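Local coordinates for viral macrophage inflammatory protein 2 (PDB 2FHT) that binds a wide range of chemokine receptors, CXCR4 among them, and so blocks infection by several strains of HIV-1, at residues 26-31 / 66-71; 38-43 / 50-55. All blocks are in the same frame, centred on the assembly; numbering follows the deposited sequence.

Contact 1. Residues 26-31 / 66-71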
loop_
_atom_site.group_PDB
_atom_site.type_symbol
_atom_site.label_atom_id
_atom_site.label_comp_id
_atom_site.label_asym_id
_atom_site.label_seq_id
_atom_site.Cartn_x
_atom_site.Cartn_y
_atom_site.Cartn_z
ATOM N N SER A 26 0.762 2.565 10.159
ATOM C CA SER A 26 1.933 3.374 10.424
ATOM C C SER A 26 2.431 4.191 9.211
ATOM O O SER A 26 2.737 5.375 9.348
ATOM C CB SER A 26 3.052 2.513 11.020
ATOM O OG SER A 26 3.798 1.852 10.018
ATOM N N SER A 27 2.437 3.595 8.023
ATOM C CA SER A 27 2.905 4.280 6.818
ATOM C C SER A 27 2.480 3.517 5.584
ATOM O O SER A 27 1.734 2.538 5.666
ATOM C CB SER A 27 4.437 4.364 6.822
ATOM O OG SER A 27 5.018 3.064 6.869
ATOM N N TRP A 28 2.956 3.950 4.426
ATOM C CA TRP A 28 2.611 3.255 3.192
ATOM C C TRP A 28 3.724 3.437 2.167
ATOM O O TRP A 28 4.596 4.292 2.336
ATOM C CB TRP A 28 1.294 3.798 2.612
ATOM C CG TRP A 28 1.372 5.243 2.135
ATOM C CD1 TRP A 28 1.246 6.372 2.898
ATOM C CD2 TRP A 28 1.588 5.695 0.797
ATOM N NE1 TRP A 28 1.368 7.488 2.118
ATOM C CE2 TRP A 28 1.570 7.106 0.825
ATOM C CE3 TRP A 28 1.791 5.039 -0.428
ATOM C CZ2 TRP A 28 1.756 7.876 -0.325
ATOM C CZ3 TRP A 28 1.977 5.804 -1.563
ATOM C CH2 TRP A 28 1.953 7.209 -1.507
ATOM N N TYR A 29 3.708 2.616 1.118
ATOM C CA TYR A 29 4.686 2.746 0.050
ATOM C C TYR A 29 4.030 2.260 -1.226
ATOM O O TYR A 29 3.146 1.395 -1.176
ATOM C CB TYR A 29 5.977 1.992 0.365
ATOM C CG TYR A 29 5.814 0.532 0.670
ATOM C CD1 TYR A 29 5.617 0.091 1.980
ATOM C CD2 TYR A 29 5.932 -0.421 -0.333
ATOM C CE1 TYR A 29 5.551 -1.271 2.285
ATOM C CE2 TYR A 29 5.875 -1.776 -0.044
ATOM C CZ TYR A 29 5.685 -2.199 1.264
ATOM O OH TYR A 29 5.652 -3.549 1.539
ATOM N N PRO A 30 4.350 2.903 -2.366
ATOM C CA PRO A 30 3.766 2.505 -3.654
ATOM C C PRO A 30 4.439 1.268 -4.184
ATOM O O PRO A 30 5.532 0.930 -3.750
ATOM C CB PRO A 30 4.055 3.709 -4.555
ATOM C CG PRO A 30 5.348 4.220 -4.037
ATOM C CD PRO A 30 5.285 4.038 -2.527
ATOM N N THR A 31 3.725 0.527 -5.017
ATOM C CA THR A 31 4.298 -0.650 -5.663
ATOM C C THR A 31 4.949 -0.131 -6.959
ATOM O O THR A 31 4.800 1.054 -7.331
ATOM C CB THR A 31 3.244 -1.736 -6.003
ATOM O OG1 THR A 31 2.170 -1.163 -6.738
ATOM C CG2 THR A 31 2.702 -2.357 -4.764
ATOM N N LEU A 66 -0.954 9.615 6.035
ATOM C CA LEU A 66 0.160 8.796 6.477
ATOM C C LEU A 66 1.440 9.156 5.738
ATOM O O LEU A 66 1.385 9.676 4.624
ATOM C CB LEU A 66 -0.140 7.312 6.226
ATOM C CG LEU A 66 -1.240 6.608 7.028
ATOM C CD1 LEU A 66 -1.431 5.226 6.447
ATOM C CD2 LEU A 66 -0.887 6.517 8.504
ATOM N N PRO A 67 2.612 8.914 6.365
ATOM C CA PRO A 67 3.888 9.219 5.699
ATOM C C PRO A 67 4.302 8.020 4.819
ATOM O O PRO A 67 3.891 6.881 5.080
ATOM C CB PRO A 67 4.849 9.372 6.875
ATOM C CG PRO A 67 4.345 8.343 7.813
ATOM C CD PRO A 67 2.843 8.535 7.771
ATOM N N VAL A 68 5.028 8.292 3.740
ATOM C CA VAL A 68 5.518 7.223 2.873
ATOM C C VAL A 68 6.761 6.670 3.563
ATOM O O VAL A 68 7.561 7.422 4.121
ATOM C CB VAL A 68 5.916 7.718 1.459
ATOM C CG1 VAL A 68 6.778 6.682 0.766
ATOM C CG2 VAL A 68 4.692 7.940 0.631
ATOM N N THR A 69 6.934 5.361 3.480
ATOM C CA THR A 69 8.055 4.706 4.111
ATOM C C THR A 69 9.010 4.129 3.055
ATOM O O THR A 69 8.586 3.824 1.947
ATOM C CB THR A 69 7.514 3.588 5.034
ATOM O OG1 THR A 69 8.551 3.134 5.909
ATOM C CG2 THR A 69 7.009 2.410 4.217
ATOM N N ALA A 70 10.298 4.044 3.388
ATOM C CA ALA A 70 11.320 3.484 2.499
ATOM C C ALA A 70 11.512 1.993 2.779
ATOM O O ALA A 70 11.294 1.528 3.905
ATOM C CB ALA A 70 12.663 4.219 2.689
ATOM N N ARG A 71 11.872 1.242 1.746
ATOM C CA ARG A 71 12.125 -0.190 1.878
ATOM C C ARG A 71 13.495 -0.425 2.509
ATOM O O ARG A 71 13.682 -1.415 3.241
ATOM C CB ARG A 71 12.067 -0.852 0.510
ATOM O OXT ARG A 71 14.384 0.400 2.236
#
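Trp-28 and Val-68 face each other in a single beta bridge, their CA atoms 4.9 Å apart, where the C-terminal tail passes over strand 26-30. Two backbone bonds hold it: Trp-28 N donates a hydrogen bond to Pro-67 O at 3.1 Å, and Thr-69 N reaches Trp-28 O at 2.8 Å. The touching parts run 67° apart, and the pairing does not spread further along the tail.

Side chains extend the grip on both sides of the bridge. CG of Trp-28 sits between its own backbone N and carbonyl carbon (chi1 66°), a torsion that turns the end of the indole back toward the tail. There Val-68 CG2 lies over one face of the six-membered ring, though modelled too close for the detail of this contact to be trusted, while Leu-66 O comes in at the ring edge and takes a weak, bent hydrogen bond from Trp-28 NE1 at 3.3 Å. CD1 of the same indole rests on Leu-66 CB. Farther along, the methyl CG2 of Thr-69 lies 3.5 Å from Tyr-29 CD1, the two side chains running alongside each other in the same direction.

NE1 also makes a weak bond to Met-63 O, tying the indole to the last turn of helix 57-65. Leu-66, just past that helix, packs on Phe-42, and Thr-69 on Leu-43, both of strand 39-44; the returning tail thereby joins the outer strand and the helix of the chemokine fold.

Contact 2. Residues 38-43 / 50-55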
loop_
_atom_site.group_PDB
_atom_site.type_symbol
_atom_site.label_atom_id
_atom_site.label_comp_id
_atom_site.label_asym_id
_atom_site.label_seq_id
_atom_site.Cartn_x
_atom_site.Cartn_y
_atom_site.Cartn_z
ATOM N N PRO A 38 -2.357 -1.038 -10.395
ATOM C CA PRO A 38 -1.748 0.085 -9.677
ATOM C C PRO A 38 -2.143 0.039 -8.195
ATOM O O PRO A 38 -3.323 0.244 -7.850
ATOM C CB PRO A 38 -2.372 1.299 -10.365
ATOM C CG PRO A 38 -3.708 0.793 -10.812
ATOM C CD PRO A 38 -3.367 -0.571 -11.357
ATOM N N GLY A 39 -1.162 -0.138 -7.316
ATOM C CA GLY A 39 -1.490 -0.209 -5.904
ATOM C C GLY A 39 -0.549 0.413 -4.904
ATOM O O GLY A 39 0.493 0.947 -5.240
ATOM N N VAL A 40 -1.007 0.482 -3.666
ATOM C CA VAL A 40 -0.181 1.003 -2.586
ATOM C C VAL A 40 -0.251 -0.003 -1.458
ATOM O O VAL A 40 -1.246 -0.708 -1.311
ATOM C CB VAL A 40 -0.633 2.403 -2.066
ATOM C CG1 VAL A 40 -0.448 3.489 -3.142
ATOM C CG2 VAL A 40 -2.041 2.355 -1.578
ATOM N N ILE A 41 0.835 -0.134 -0.717
ATOM C CA ILE A 41 0.871 -1.050 0.409
ATOM C C ILE A 41 0.886 -0.275 1.731
ATOM O O ILE A 41 1.751 0.576 1.944
ATOM C CB ILE A 41 2.121 -1.963 0.346
ATOM C CG1 ILE A 41 2.094 -2.805 -0.939
ATOM C CG2 ILE A 41 2.197 -2.839 1.586
ATOM C CD1 ILE A 41 3.442 -3.483 -1.307
ATOM N N PHE A 42 -0.109 -0.516 2.581
ATOM C CA PHE A 42 -0.153 0.126 3.889
ATOM C C PHE A 42 0.572 -0.762 4.885
ATOM O O PHE A 42 0.476 -1.988 4.810
ATOM C CB PHE A 42 -1.598 0.358 4.364
ATOM C CG PHE A 42 -2.298 1.469 3.646
ATOM C CD1 PHE A 42 -3.239 1.190 2.663
ATOM C CD2 PHE A 42 -1.950 2.801 3.889
ATOM C CE1 PHE A 42 -3.821 2.215 1.940
ATOM C CE2 PHE A 42 -2.525 3.832 3.168
ATOM C CZ PHE A 42 -3.458 3.547 2.186
ATOM N N LEU A 43 1.386 -0.156 5.738
ATOM C CA LEU A 43 2.094 -0.898 6.761
ATOM C C LEU A 43 1.326 -0.648 8.028
ATOM O O LEU A 43 1.059 0.501 8.373
ATOM C CB LEU A 43 3.535 -0.406 6.905
ATOM C CG LEU A 43 4.442 -0.809 5.741
ATOM C CD1 LEU A 43 5.774 -0.105 5.849
ATOM C CD2 LEU A 43 4.648 -2.325 5.760
ATOM N N VAL A 50 -0.595 -4.350 3.868
ATOM C CA VAL A 50 -1.917 -4.458 3.229
ATOM C C VAL A 50 -1.996 -3.714 1.887
ATOM O O VAL A 50 -1.693 -2.529 1.791
ATOM C CB VAL A 50 -3.056 -3.961 4.180
ATOM C CG1 VAL A 50 -4.415 -4.262 3.598
ATOM C CG2 VAL A 50 -2.925 -4.600 5.538
ATOM N N CYS A 51 -2.407 -4.437 0.855
ATOM C CA CYS A 51 -2.561 -3.899 -0.493
ATOM C C CYS A 51 -3.840 -3.103 -0.642
ATOM O O CYS A 51 -4.919 -3.579 -0.257
ATOM C CB CYS A 51 -2.597 -5.045 -1.497
ATOM S SG CYS A 51 -0.957 -5.513 -2.063
ATOM N N ALA A 52 -3.744 -1.929 -1.255
ATOM C CA ALA A 52 -4.916 -1.102 -1.430
ATOM C C ALA A 52 -4.976 -0.472 -2.814
ATOM O O ALA A 52 -3.955 -0.258 -3.454
ATOM C CB ALA A 52 -4.975 -0.036 -0.332
ATOM N N ASP A 53 -6.203 -0.245 -3.284
ATOM C CA ASP A 53 -6.510 0.332 -4.591
ATOM C C ASP A 53 -6.409 1.834 -4.467
ATOM O O ASP A 53 -7.287 2.471 -3.873
ATOM C CB ASP A 53 -7.948 -0.039 -4.981
ATOM C CG ASP A 53 -8.350 0.460 -6.364
ATOM O OD1 ASP A 53 -7.695 1.358 -6.918
ATOM O OD2 ASP A 53 -9.344 -0.063 -6.905
ATOM N N LYS A 54 -5.379 2.404 -5.085
ATOM C CA LYS A 54 -5.154 3.838 -5.015
ATOM C C LYS A 54 -6.200 4.748 -5.678
ATOM O O LYS A 54 -6.122 5.969 -5.557
ATOM C CB LYS A 54 -3.740 4.161 -5.495
ATOM C CG LYS A 54 -3.396 3.602 -6.854
ATOM C CD LYS A 54 -1.899 3.432 -6.989
ATOM C CE LYS A 54 -1.128 4.661 -6.510
ATOM N NZ LYS A 54 -1.274 5.832 -7.418
ATOM N N SER A 55 -7.170 4.161 -6.369
ATOM C CA SER A 55 -8.215 4.934 -7.026
ATOM C C SER A 55 -9.294 5.278 -6.019
ATOM O O SER A 55 -10.016 6.262 -6.173
ATOM C CB SER A 55 -8.834 4.131 -8.175
ATOM O OG SER A 55 -9.793 3.199 -7.701
#
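Val-50 O accepts the shortest hydrogen bond of this contact, 2.7 Å from Phe-42 N, in the antiparallel hairpin that pairs strands 39-43 and 50-53. Phe-42 and Val-50 form one hydrogen-bonded pair; Val-40 and Ala-52 form the other, in which Ala-52 N bonds to Val-40 O at 2.8 Å. Between them lies the non-hydrogen-bonded pair Ile-41 and Cys-51, whose side chains leave by the other face, Ile-41 CG1 resting 4.2 Å from Cys-51 SG.

On the face of Val-40 and Phe-42, the Ala-52 methyl meets the edge of the Phe-42 ring, 3.4 Å from CE1 and near the ring plane. Lys-54 folds its aliphatic chain back across Pro-38 and Val-40. Its chi1 of 53° sets CG 3.5 Å from Pro-38 O, and a bend at chi3 (-46°) carries CE to 3.6 Å from Val-40 CG1, the side chains of Lys-54 and Val-40 crossing at about a right angle. Next to it, Asp-53 OD1 takes both the backbone N and OG of Ser-55, each at 2.9 Å and from the same face of the carboxylate, well above its plane; the backbone bond makes an Asx turn.

Val-59 of helix 57-65 packs on both Phe-42 and Ala-52, and Cys-51 is joined to Cys-12 by a disulfide. The hairpin thus presents an apolar face to the helix and a covalent tie to the N-terminal region on the other. Four backbone bonds join its strands, while Ile-41 and Cys-51 take backbone partners elsewhere, Tyr-29 and Gln-16.

The two contacts share one three-stranded sheet. Contact 2 pairs its middle strand, 39-44, with the outer strand 49-53 near the centre of the chain, and most of its touching residues are buried; contact 1 adds an irregular tail to the opposite outer strand, 25-30, with more of its residues exposed. Regular backbone pairing dominates the hairpin, whereas a single bridge and an indole do much of the work in contact 1. They meet at Leu-43, which bonds through its backbone to both Ser-26 and Ser-27, a classic beta bulge.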